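PDB 3ZZ1: beta-d-glucoside glucohydrolase from Hypocrea jecorina, which probably hydrolyses terminal, non-reducing beta-D-glucosyl residues with release of beta-D-glucose, as a family 3 glycoside hydrolase of cellulose breakdown. Local coordinates for residues Gly40-Asn45 and Cys58-Pro63; Leu89-Gly94 and Thr144-Gln149; Ile106-Gly111 and Gly152-Ala157; Val197-Cys202 and Tyr232-Trp237. All coordinates share one frame; numbering follows the deposited sequence. Where two conformers were deposited one is given.

Contact 1: residues Gly40-Asn45 and Cys58-Pro63; sequences GPCVGN and CLQDGP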
loop_
_atom_site.group_PDB
_atom_site.type_symbol
_atom_site.label_atom_id
_atom_site.label_comp_id
_atom_site.label_asym_id
_atom_site.label_seq_id
_atom_site.Cartn_x
_atom_site.Cartn_y
_atom_site.Cartn_z
ATOM N N GLY A 40 -9.952 -17.515 -19.531
ATOM C CA GLY A 40 -11.101 -17.871 -18.706
ATOM C C GLY A 40 -11.935 -16.645 -18.373
ATOM O O GLY A 40 -11.684 -15.560 -18.905
ATOM N N PRO A 41 -12.936 -16.807 -17.492
ATOM C CA PRO A 41 -13.806 -15.698 -17.107
ATOM C C PRO A 41 -13.129 -14.675 -16.177
ATOM O O PRO A 41 -13.543 -13.514 -16.131
ATOM C CB PRO A 41 -14.962 -16.399 -16.390
ATOM C CG PRO A 41 -14.371 -17.656 -15.854
ATOM C CD PRO A 41 -13.371 -18.084 -16.889
ATOM N N CYS A 42 -12.100 -15.104 -15.449
ATOM C CA CYS A 42 -11.406 -14.232 -14.498
ATOM C C CYS A 42 -10.138 -13.638 -15.118
ATOM O O CYS A 42 -9.781 -13.978 -16.253
ATOM C CB CYS A 42 -11.094 -14.995 -13.202
ATOM S SG CYS A 42 -12.517 -15.938 -12.596
ATOM N N VAL A 43 -9.476 -12.742 -14.381
ATOM C CA VAL A 43 -8.207 -12.163 -14.815
ATOM C C VAL A 43 -7.171 -13.276 -15.004
ATOM O O VAL A 43 -6.381 -13.243 -15.945
ATOM C CB VAL A 43 -7.690 -11.089 -13.824
ATOM C CG1 VAL A 43 -6.300 -10.597 -14.226
ATOM C CG2 VAL A 43 -8.659 -9.914 -13.756
ATOM N N GLY A 44 -7.194 -14.257 -14.106
ATOM C CA GLY A 44 -6.380 -15.458 -14.242
ATOM C C GLY A 44 -7.212 -16.689 -13.943
ATOM O O GLY A 44 -8.099 -16.643 -13.090
ATOM N N ASN A 45 -6.931 -17.781 -14.654
ATOM C CA ASN A 45 -7.590 -19.070 -14.438
ATOM C C ASN A 45 -6.649 -20.247 -14.669
ATOM O O ASN A 45 -5.826 -20.221 -15.582
ATOM C CB ASN A 45 -8.805 -19.228 -15.358
ATOM C CG ASN A 45 -10.032 -18.494 -14.848
ATOM O OD1 ASN A 45 -10.676 -18.919 -13.888
ATOM N ND2 ASN A 45 -10.371 -17.401 -15.502
ATOM N N CYS A 58 -9.917 -19.154 -9.711
ATOM C CA CYS A 58 -10.283 -17.867 -10.289
ATOM C C CYS A 58 -9.518 -16.744 -9.600
ATOM O O CYS A 58 -9.683 -16.508 -8.397
ATOM C CB CYS A 58 -11.797 -17.650 -10.205
ATOM S SG CYS A 58 -12.343 -15.958 -10.570
ATOM N N LEU A 59 -8.671 -16.072 -10.375
ATOM C CA LEU A 59 -7.818 -15.004 -9.864
ATOM C C LEU A 59 -8.264 -13.665 -10.435
ATOM O O LEU A 59 -8.463 -13.541 -11.640
ATOM C CB LEU A 59 -6.350 -15.263 -10.216
ATOM C CG LEU A 59 -5.728 -16.559 -9.686
ATOM C CD1 LEU A 59 -5.845 -17.698 -10.696
ATOM C CD2 LEU A 59 -4.275 -16.318 -9.331
ATOM N N GLN A 60 -8.421 -12.672 -9.560
ATOM C CA GLN A 60 -8.900 -11.351 -9.966
ATOM C C GLN A 60 -8.144 -10.228 -9.267
ATOM O O GLN A 60 -7.779 -10.345 -8.096
ATOM C CB GLN A 60 -10.395 -11.213 -9.659
ATOM C CG GLN A 60 -11.129 -10.139 -10.471
ATOM C CD GLN A 60 -11.664 -10.655 -11.804
ATOM O OE1 GLN A 60 -12.374 -9.945 -12.515
ATOM N NE2 GLN A 60 -11.327 -11.887 -12.140
ATOM N N ASP A 61 -7.921 -9.140 -10.000
ATOM C CA ASP A 61 -7.465 -7.887 -9.415
ATOM C C ASP A 61 -8.595 -7.294 -8.566
ATOM O O ASP A 61 -9.757 -7.638 -8.770
ATOM C CB ASP A 61 -7.063 -6.907 -10.523
ATOM C CG ASP A 61 -5.734 -7.261 -11.165
ATOM O OD1 ASP A 61 -4.766 -7.557 -10.425
ATOM O OD2 ASP A 61 -5.652 -7.231 -12.414
ATOM N N GLY A 62 -8.277 -6.449 -7.587
ATOM C CA GLY A 62 -6.917 -6.152 -7.161
ATOM C C GLY A 62 -6.894 -5.636 -5.730
ATOM O O GLY A 62 -7.803 -5.925 -4.948
ATOM N N PRO A 63 -5.868 -4.838 -5.389
ATOM C CA PRO A 63 -5.585 -4.391 -4.023
ATOM C C PRO A 63 -6.657 -3.517 -3.351
ATOM O O PRO A 63 -6.672 -3.429 -2.123
ATOM C CB PRO A 63 -4.274 -3.605 -4.178
ATOM C CG PRO A 63 -3.675 -4.116 -5.450
ATOM C CD PRO A 63 -4.847 -4.352 -6.336
#
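C42 joins C58 through a disulfide, its SG 2.0 Å from C58 SG. The two half-cystines reach it differently: SG of C42 lies beside its own backbone N (chi1 -46°), while SG of C58 stands anti to its N (chi1 168°). The CB of C42 also rests against the backbone, 3.4 Å from L59 O, and the C42 side chain packs against F309 in a neighbouring loop. V43 follows with its two methyls divided between neighbours. CG2 meets the amide carbon of Q60, CD, at 3.7 Å, the two side chains crossing at about a right angle, and CG1 approaches D61, whose carboxylate is held by a salt bridge to R67. Because V43 and G44 both face L59, the short antiparallel ladder carries a classic beta bulge, placed where the edge strand 44-45 begins against strand 58-60 of the barrel-like domain. G44 makes the hydrogen-bonded pair with L59. Its N donates to L59 O at 2.9 Å, and L59 N returns a nearly straight bond to G44 O (2.8 Å, 167° at the hydrogen). CD1 of L59 lies 3.5 Å from that same carbonyl oxygen, G44 O, and a side chain at G44 would press on the CB of L59. N45 then pairs with C58 as a non-hydrogen-bonded couple, its backbone bonding instead to V35.

Contact 2: residues Leu89-Gly94 and Thr144-Gln149; sequences LIRERG and TINGIQ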
loop_
_atom_site.group_PDB
_atom_site.type_symbol
_atom_site.label_atom_id
_atom_site.label_comp_id
_atom_site.label_asym_id
_atom_site.label_seq_id
_atom_site.Cartn_x
_atom_site.Cartn_y
_atom_site.Cartn_z
ATOM N N LEU A 89 -8.972 0.027 11.005
ATOM C CA LEU A 89 -9.526 0.370 9.694
ATOM C C LEU A 89 -8.852 -0.426 8.582
ATOM O O LEU A 89 -9.503 -0.843 7.624
ATOM C CB LEU A 89 -9.415 1.875 9.414
ATOM C CG LEU A 89 -10.336 2.817 10.200
ATOM C CD1 LEU A 89 -10.115 4.258 9.774
ATOM C CD2 LEU A 89 -11.808 2.437 10.053
ATOM N N ILE A 90 -7.548 -0.641 8.726
ATOM C CA ILE A 90 -6.769 -1.396 7.751
ATOM C C ILE A 90 -7.210 -2.858 7.686
ATOM O O ILE A 90 -7.403 -3.392 6.593
ATOM C CB ILE A 90 -5.247 -1.263 8.006
ATOM C CG1 ILE A 90 -4.804 0.181 7.751
ATOM C CG2 ILE A 90 -4.448 -2.232 7.113
ATOM C CD1 ILE A 90 -3.507 0.584 8.440
ATOM N N ARG A 91 -7.397 -3.494 8.846
ATOM C CA ARG A 91 -7.890 -4.878 8.882
ATOM C C ARG A 91 -9.305 -4.979 8.305
ATOM O O ARG A 91 -9.601 -5.892 7.522
ATOM C CB ARG A 91 -7.861 -5.464 10.297
ATOM C CG ARG A 91 -7.982 -6.989 10.303
ATOM C CD ARG A 91 -8.556 -7.555 11.592
ATOM N NE ARG A 91 -8.763 -9.002 11.455
ATOM C CZ ARG A 91 -9.908 -9.584 11.089
ATOM N NH1 ARG A 91 -10.994 -8.857 10.834
ATOM N NH2 ARG A 91 -9.969 -10.904 10.985
ATOM N N GLU A 92 -10.166 -4.039 8.692
ATOM C CA GLU A 92 -11.551 -4.012 8.218
ATOM C C GLU A 92 -11.629 -3.905 6.695
ATOM O O GLU A 92 -12.429 -4.604 6.059
ATOM C CB GLU A 92 -12.338 -2.871 8.884
ATOM C CG GLU A 92 -13.735 -2.682 8.327
ATOM C CD GLU A 92 -14.489 -1.569 9.024
ATOM O OE1 GLU A 92 -15.059 -1.829 10.101
ATOM O OE2 GLU A 92 -14.489 -0.433 8.507
ATOM N N ARG A 93 -10.802 -3.029 6.126
ATOM C CA ARG A 93 -10.681 -2.889 4.675
ATOM C C ARG A 93 -10.400 -4.248 4.024
ATOM O O ARG A 93 -11.034 -4.614 3.033
ATOM C CB ARG A 93 -9.585 -1.874 4.327
ATOM C CG ARG A 93 -9.444 -1.543 2.840
ATOM C CD ARG A 93 -8.402 -0.433 2.628
ATOM N NE ARG A 93 -7.961 -0.285 1.233
ATOM C CZ ARG A 93 -7.058 -1.063 0.633
ATOM N NH1 ARG A 93 -6.502 -2.079 1.285
ATOM N NH2 ARG A 93 -6.722 -0.843 -0.631
ATOM N N GLY A 94 -9.463 -4.993 4.601
ATOM C CA GLY A 94 -9.147 -6.346 4.136
ATOM C C GLY A 94 -10.330 -7.295 4.236
ATOM O O GLY A 94 -10.629 -8.019 3.285
ATOM N N THR A 144 -4.020 -6.453 6.639
ATOM C CA THR A 144 -4.880 -6.555 5.451
ATOM C C THR A 144 -5.094 -8.012 5.051
ATOM O O THR A 144 -6.197 -8.406 4.669
ATOM C CB THR A 144 -4.291 -5.762 4.254
ATOM O OG1 THR A 144 -4.049 -4.410 4.654
ATOM C CG2 THR A 144 -5.233 -5.768 3.053
ATOM N N ILE A 145 -4.031 -8.802 5.148
ATOM C CA ILE A 145 -4.065 -10.214 4.775
ATOM C C ILE A 145 -4.850 -11.031 5.797
ATOM O O ILE A 145 -5.622 -11.905 5.419
ATOM C CB ILE A 145 -2.635 -10.764 4.538
ATOM C CG1 ILE A 145 -2.120 -10.263 3.185
ATOM C CG2 ILE A 145 -2.595 -12.287 4.590
ATOM C CD1 ILE A 145 -0.620 -10.206 3.074
ATOM N N ASN A 146 -4.667 -10.731 7.084
ATOM C CA ASN A 146 -5.522 -11.303 8.129
ATOM C C ASN A 146 -6.996 -11.045 7.796
ATOM O O ASN A 146 -7.814 -11.964 7.818
ATOM C CB ASN A 146 -5.171 -10.725 9.507
ATOM C CG ASN A 146 -6.000 -11.340 10.635
ATOM O OD1 ASN A 146 -6.930 -10.714 11.158
ATOM N ND2 ASN A 146 -5.665 -12.575 11.016
ATOM N N GLY A 147 -7.307 -9.799 7.450
ATOM C CA GLY A 147 -8.659 -9.399 7.078
ATOM C C GLY A 147 -9.216 -10.161 5.888
ATOM O O GLY A 147 -10.279 -10.779 5.990
ATOM N N ILE A 148 -8.499 -10.118 4.763
ATOM C CA ILE A 148 -8.915 -10.813 3.542
ATOM C C ILE A 148 -9.112 -12.306 3.806
ATOM O O ILE A 148 -10.173 -12.861 3.504
ATOM C CB ILE A 148 -7.903 -10.624 2.374
ATOM C CG1 ILE A 148 -7.816 -9.154 1.951
ATOM C CG2 ILE A 148 -8.287 -11.491 1.161
ATOM C CD1 ILE A 148 -6.541 -8.817 1.169
ATOM N N GLN A 149 -8.097 -12.946 4.386
ATOM C CA GLN A 149 -8.093 -14.410 4.513
ATOM C C GLN A 149 -9.001 -14.959 5.616
ATOM O O GLN A 149 -9.347 -16.140 5.601
ATOM C CB GLN A 149 -6.659 -14.949 4.617
ATOM C CG GLN A 149 -5.794 -14.571 3.405
ATOM C CD GLN A 149 -4.496 -15.363 3.290
ATOM O OE1 GLN A 149 -4.025 -15.972 4.253
ATOM N NE2 GLN A 149 -3.907 -15.345 2.101
HETATM O O HOH W 1 -6.304 -2.671 4.106
#
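G94 and G147 mark the close crossing of two helices, 87-103 and 134-150, that meet in a largely buried contact in the N-terminal domain of the TIM-barrel clan. The segments run roughly parallel, 35° apart, with their axes 6.8 Å from each other. The CA atoms of G94 and G147 come within 4.3 Å, and a CB on either would clash with a carbonyl oxygen opposite. On one flank R91, its CG anti to the backbone N (chi1 -164°) and its chain extended, reaches over to N146. NE donates in the carbonyl plane to N146 OD1, the modelled 2.5 Å being probably too short, NH2 adds a weak bond to the same oxygen, and the CA of G147 sits over one guanidinium face. A leucine in place of R91 removes both donors, and the N146 amide would probably be left without its mate and freer to turn. On the other flank a water donates to I90 O and T144 OG1 while accepting from R93 NH1. T144 OG1 also bonds to A140 O, and R93 to T76 O. Thus the water links three polar groups that do not touch directly, bordering a seam of bare backbone.

Contact 3: residues Ile106-Gly111 and Gly152-Ala157; sequences IHVILG and GVQATA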
loop_
_atom_site.group_PDB
_atom_site.type_symbol
_atom_site.label_atom_id
_atom_site.label_comp_id
_atom_site.label_asym_id
_atom_site.label_seq_id
_atom_site.Cartn_x
_atom_site.Cartn_y
_atom_site.Cartn_z
ATOM N N ILE A 106 -14.717 -15.363 -6.567
ATOM C CA ILE A 106 -13.303 -15.317 -6.896
ATOM C C ILE A 106 -12.526 -15.943 -5.745
ATOM O O ILE A 106 -12.785 -15.631 -4.578
ATOM C CB ILE A 106 -12.835 -13.860 -7.101
ATOM C CG1 ILE A 106 -13.603 -13.211 -8.260
ATOM C CG2 ILE A 106 -11.323 -13.800 -7.331
ATOM C CD1 ILE A 106 -13.764 -11.709 -8.133
ATOM N N HIS A 107 -11.570 -16.811 -6.072
ATOM C CA HIS A 107 -10.747 -17.478 -5.061
ATOM C C HIS A 107 -9.534 -16.648 -4.628
ATOM O O HIS A 107 -9.157 -16.657 -3.451
ATOM C CB HIS A 107 -10.279 -18.846 -5.562
ATOM C CG HIS A 107 -11.387 -19.723 -6.052
ATOM N ND1 HIS A 107 -11.559 -20.028 -7.386
ATOM C CD2 HIS A 107 -12.388 -20.351 -5.391
ATOM C CE1 HIS A 107 -12.614 -20.810 -7.525
ATOM N NE2 HIS A 107 -13.135 -21.020 -6.328
ATOM N N VAL A 108 -8.919 -15.945 -5.575
ATOM C CA VAL A 108 -7.679 -15.225 -5.300
ATOM C C VAL A 108 -7.804 -13.754 -5.680
ATOM O O VAL A 108 -8.151 -13.429 -6.816
ATOM C CB VAL A 108 -6.449 -15.846 -6.039
ATOM C CG1 VAL A 108 -5.164 -15.326 -5.443
ATOM C CG2 VAL A 108 -6.463 -17.370 -5.967
ATOM N N ILE A 109 -7.534 -12.877 -4.714
ATOM C CA ILE A 109 -7.461 -11.439 -4.968
ATOM C C ILE A 109 -5.996 -11.011 -5.079
ATOM O O ILE A 109 -5.160 -11.363 -4.233
ATOM C CB ILE A 109 -8.236 -10.603 -3.902
ATOM C CG1 ILE A 109 -8.404 -9.147 -4.364
ATOM C CG2 ILE A 109 -7.567 -10.677 -2.532
ATOM C CD1 ILE A 109 -9.349 -8.974 -5.549
ATOM N N LEU A 110 -5.690 -10.274 -6.142
ATOM C CA LEU A 110 -4.309 -9.941 -6.478
ATOM C C LEU A 110 -3.835 -8.678 -5.759
ATOM O O LEU A 110 -3.740 -7.597 -6.347
ATOM C CB LEU A 110 -4.137 -9.848 -8.000
ATOM C CG LEU A 110 -4.524 -11.122 -8.772
ATOM C CD1 LEU A 110 -4.397 -10.909 -10.272
ATOM C CD2 LEU A 110 -3.696 -12.342 -8.335
ATOM N N GLY A 111 -3.547 -8.850 -4.472
ATOM C CA GLY A 111 -3.149 -7.773 -3.565
ATOM C C GLY A 111 -3.143 -8.348 -2.156
ATOM O O GLY A 111 -3.596 -9.474 -1.959
ATOM N N GLY A 152 -11.956 -16.295 3.962
ATOM C CA GLY A 152 -11.771 -17.539 3.221
ATOM C C GLY A 152 -11.391 -17.269 1.780
ATOM O O GLY A 152 -11.751 -18.028 0.873
ATOM N N VAL A 153 -10.656 -16.178 1.584
ATOM C CA VAL A 153 -10.183 -15.755 0.273
ATOM C C VAL A 153 -8.664 -15.781 0.293
ATOM O O VAL A 153 -8.057 -15.490 1.324
ATOM C CB VAL A 153 -10.684 -14.318 -0.059
ATOM C CG1 VAL A 153 -10.107 -13.807 -1.386
ATOM C CG2 VAL A 153 -12.204 -14.279 -0.086
ATOM N N GLN A 154 -8.052 -16.136 -0.836
ATOM C CA GLN A 154 -6.594 -16.108 -0.962
ATOM C C GLN A 154 -6.098 -14.700 -1.295
ATOM O O GLN A 154 -6.580 -14.069 -2.239
ATOM C CB GLN A 154 -6.113 -17.085 -2.040
ATOM C CG GLN A 154 -6.413 -18.551 -1.776
ATOM C CD GLN A 154 -5.684 -19.467 -2.743
ATOM O OE1 GLN A 154 -4.549 -19.197 -3.128
ATOM N NE2 GLN A 154 -6.330 -20.559 -3.136
ATOM N N ALA A 155 -5.131 -14.215 -0.517
ATOM C CA ALA A 155 -4.470 -12.941 -0.799
ATOM C C ALA A 155 -3.159 -13.177 -1.536
ATOM O O ALA A 155 -2.563 -14.256 -1.430
ATOM C CB ALA A 155 -4.227 -12.163 0.490
ATOM N N THR A 156 -2.708 -12.168 -2.275
ATOM C CA THR A 156 -1.481 -12.278 -3.055
ATOM C C THR A 156 -0.573 -11.086 -2.787
ATOM O O THR A 156 -0.822 -9.986 -3.281
ATOM C CB THR A 156 -1.776 -12.377 -4.570
ATOM O OG1 THR A 156 -2.644 -13.487 -4.810
ATOM C CG2 THR A 156 -0.491 -12.569 -5.363
ATOM N N ALA A 157 0.475 -11.312 -2.001
ATOM C CA ALA A 157 1.471 -10.283 -1.722
ATOM C C ALA A 157 2.295 -10.011 -2.976
ATOM O O ALA A 157 3.001 -10.896 -3.468
ATOM C CB ALA A 157 2.373 -10.717 -0.572
#
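V108 and Q154 lie on the same face of two adjacent parallel strands, 108-109 and 154-160, which helix 134-150 connects as a beta-alpha-beta unit of the TIM-barrel-like domain. Their side chains cross obliquely: CG2 of V108 touches the amide of Q154, 3.9 Å from Q154 OE1, an acceptor for Y232 OH. The other methyl, CG1, is anti to the backbone N (chi1 -164°), which aims it at T156. It comes 3.2 Å from T156 OG1, with the two side chains at about a right angle. With an alanine at V108, a gap would probably open between the Q154 amide and the T156 hydroxyl, the amide losing its valine contact while keeping the Y232 bond. On the opposite face I109 turns its CG2 to V153 CG1, a looser 4.2 Å contact. Between the strands, Q154 N donates to H107 O and I109 N to Q154 O, both donors nearly in line with the C=O bond. T156 OG1 adds a weak bond to I109 O. Beyond I109 an inverse gamma turn is centred on L110, and a further backbone bond follows: T156 N reaches G111 O at 2.9 Å, from above the carbonyl plane, 42° out of it.

Contact 4: residues Val197-Cys202 and Tyr232-Trp237; sequences VASVMC and YVMTDW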
loop_
_atom_site.group_PDB
_atom_site.type_symbol
_atom_site.label_atom_id
_atom_site.label_comp_id
_atom_site.label_asym_id
_atom_site.label_seq_id
_atom_site.Cartn_x
_atom_site.Cartn_y
_atom_site.Cartn_z
ATOM N N VAL A 197 0.025 -15.375 4.266
ATOM C CA VAL A 197 -0.414 -15.041 2.914
ATOM C C VAL A 197 -0.363 -16.320 2.084
ATOM O O VAL A 197 0.538 -17.145 2.257
ATOM C CB VAL A 197 0.405 -13.874 2.272
ATOM C CG1 VAL A 197 1.804 -14.324 1.827
ATOM C CG2 VAL A 197 -0.362 -13.247 1.104
ATOM N N ALA A 198 -1.365 -16.495 1.229
ATOM C CA ALA A 198 -1.516 -17.713 0.444
ATOM C C ALA A 198 -0.521 -17.734 -0.700
ATOM O O ALA A 198 0.087 -18.770 -0.994
ATOM C CB ALA A 198 -2.932 -17.808 -0.098
ATOM N N SER A 199 -0.351 -16.573 -1.326
ATOM C CA SER A 199 0.455 -16.452 -2.526
ATOM C C SER A 199 1.279 -15.166 -2.558
ATOM O O SER A 199 0.994 -14.204 -1.835
ATOM C CB SER A 199 -0.445 -16.523 -3.762
ATOM O OG SER A 199 0.321 -16.534 -4.951
ATOM N N VAL A 200 2.298 -15.174 -3.410
ATOM C CA VAL A 200 3.163 -14.045 -3.653
ATOM C C VAL A 200 3.289 -13.953 -5.165
ATOM O O VAL A 200 3.403 -14.976 -5.840
ATOM C CB VAL A 200 4.549 -14.259 -2.998
ATOM C CG1 VAL A 200 5.546 -13.218 -3.466
ATOM C CG2 VAL A 200 4.434 -14.247 -1.464
ATOM N N MET A 201 3.233 -12.742 -5.704
ATOM C CA MET A 201 3.417 -12.543 -7.139
ATOM C C MET A 201 4.809 -11.972 -7.423
ATOM O O MET A 201 5.178 -10.928 -6.874
ATOM C CB MET A 201 2.333 -11.611 -7.695
ATOM C CG MET A 201 2.446 -11.331 -9.186
ATOM S SD MET A 201 1.445 -9.917 -9.733
ATOM C CE MET A 201 -0.215 -10.545 -9.482
ATOM N N CYS A 202 5.578 -12.661 -8.268
ATOM C CA CYS A 202 6.897 -12.164 -8.684
ATOM C C CYS A 202 6.788 -11.095 -9.780
ATOM O O CYS A 202 5.852 -11.112 -10.581
ATOM C CB CYS A 202 7.853 -13.300 -9.082
ATOM S SG CYS A 202 7.256 -14.464 -10.335
ATOM N N TYR A 232 2.359 -20.359 -2.679
ATOM C CA TYR A 232 2.817 -20.428 -4.070
ATOM C C TYR A 232 3.176 -19.083 -4.692
ATOM O O TYR A 232 2.573 -18.052 -4.375
ATOM C CB TYR A 232 1.803 -21.173 -4.953
ATOM C CG TYR A 232 0.447 -20.501 -5.108
ATOM C CD1 TYR A 232 -0.562 -20.698 -4.163
ATOM C CD2 TYR A 232 0.166 -19.692 -6.211
ATOM C CE1 TYR A 232 -1.807 -20.091 -4.300
ATOM C CE2 TYR A 232 -1.082 -19.078 -6.359
ATOM C CZ TYR A 232 -2.067 -19.290 -5.401
ATOM O OH TYR A 232 -3.300 -18.694 -5.530
ATOM N N VAL A 233 4.162 -19.120 -5.588
ATOM C CA VAL A 233 4.600 -17.950 -6.336
ATOM C C VAL A 233 3.985 -17.964 -7.731
ATOM O O VAL A 233 4.185 -18.910 -8.506
ATOM C CB VAL A 233 6.146 -17.892 -6.473
ATOM C CG1 VAL A 233 6.573 -16.671 -7.291
ATOM C CG2 VAL A 233 6.821 -17.895 -5.095
ATOM N N MET A 234 3.231 -16.913 -8.038
ATOM C CA MET A 234 2.707 -16.703 -9.377
ATOM C C MET A 234 3.493 -15.579 -10.036
ATOM O O MET A 234 4.114 -14.761 -9.351
ATOM C CB MET A 234 1.208 -16.371 -9.337
ATOM C CG MET A 234 0.874 -14.915 -8.976
ATOM S SD MET A 234 -0.903 -14.584 -8.912
ATOM C CE MET A 234 -1.371 -15.448 -7.416
ATOM N N THR A 235 3.474 -15.553 -11.364
ATOM C CA THR A 235 4.108 -14.483 -12.122
ATOM C C THR A 235 3.150 -13.311 -12.208
ATOM O O THR A 235 1.931 -13.497 -12.184
ATOM C CB THR A 235 4.441 -14.915 -13.577
ATOM O OG1 THR A 235 3.234 -15.280 -14.257
ATOM C CG2 THR A 235 5.404 -16.087 -13.607
ATOM N N ASP A 236 3.700 -12.105 -12.321
ATOM C CA ASP A 236 2.922 -10.976 -12.813
ATOM C C ASP A 236 2.565 -11.333 -14.261
ATOM O O ASP A 236 3.036 -12.346 -14.779
ATOM C CB ASP A 236 3.720 -9.672 -12.707
ATOM C CG ASP A 236 2.827 -8.430 -12.677
ATOM O OD1 ASP A 236 1.707 -8.459 -13.225
ATOM O OD2 ASP A 236 3.257 -7.409 -12.114
ATOM N N TRP A 237 1.718 -10.539 -14.907
ATOM C CA TRP A 237 1.098 -10.980 -16.158
ATOM C C TRP A 237 2.064 -10.985 -17.348
ATOM O O TRP A 237 2.449 -9.935 -17.862
ATOM C CB TRP A 237 -0.197 -10.196 -16.429
ATOM C CG TRP A 237 -1.463 -10.952 -16.032
ATOM C CD1 TRP A 237 -2.580 -11.130 -16.799
ATOM C CD2 TRP A 237 -1.717 -11.644 -14.794
ATOM N NE1 TRP A 237 -3.514 -11.872 -16.116
ATOM C CE2 TRP A 237 -3.012 -12.206 -14.888
ATOM C CE3 TRP A 237 -0.979 -11.842 -13.618
ATOM C CZ2 TRP A 237 -3.584 -12.949 -13.852
ATOM C CZ3 TRP A 237 -1.552 -12.582 -12.585
ATOM C CH2 TRP A 237 -2.840 -13.130 -12.713
#
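Y232 holds its ring between its own backbone N and carbonyl carbon, the crowded position (chi1 65°), which brings one ring face against S199. In the serine conformer described, one of two modelled, CB makes a CH-pi contact 3.7 Å from the centroid of the Y232 ring. In this conformer OG also donates to Y232 O at 2.8 Å, an oxygen to which V200 N donates as well. Farther along, the CG of M201 is anti to its N (chi1 180°), carrying the thioether towards the end of strand 232-235. Its CB meets M234 CG, and SD lies 3.6 Å from D236 CG. The methyl CE reaches W237 CZ3 at 3.9 Å, the methionine and tryptophan side chains at about a right angle. The backbones form a regular parallel ladder: M234 N donates to V200 O, C202 N to M234 O at 2.8 Å, and D236 N to C202 O. C202, disulfide-bonded to C213, packs its SG on V233. In the barrel-like sheet, strand 199-202 lies between 154-160 and 232-235; helix 216-226 covers the face bearing V200 and V233, while helix 282-298 packs on the side chain of Y232.

In the fold
Contacts 1, 3 and 4 are alternate seams of one sheet. The centres of contacts 1 and 3 are about 9 Å apart, those of contacts 3 and 4 about 10 Å. Q60 N to V108 O, at 2.9 Å, ties the first pair; A157 O and M201 N, at the same distance, tie the second. Contacts 1 and 4 meet between the outermost strands, where W237 NE1 bonds to V43 O. Contact 2 belongs to the helical layer, about 12 Å centre to centre from contact 3, and I148 packs on I109. The NAG about 12 Å from the C42 side chain is an attached glycan, not a substrate; as in other family 3 enzymes, the sugar pocket probably lies at the C-terminal ends of the barrel strands, next to the second domain.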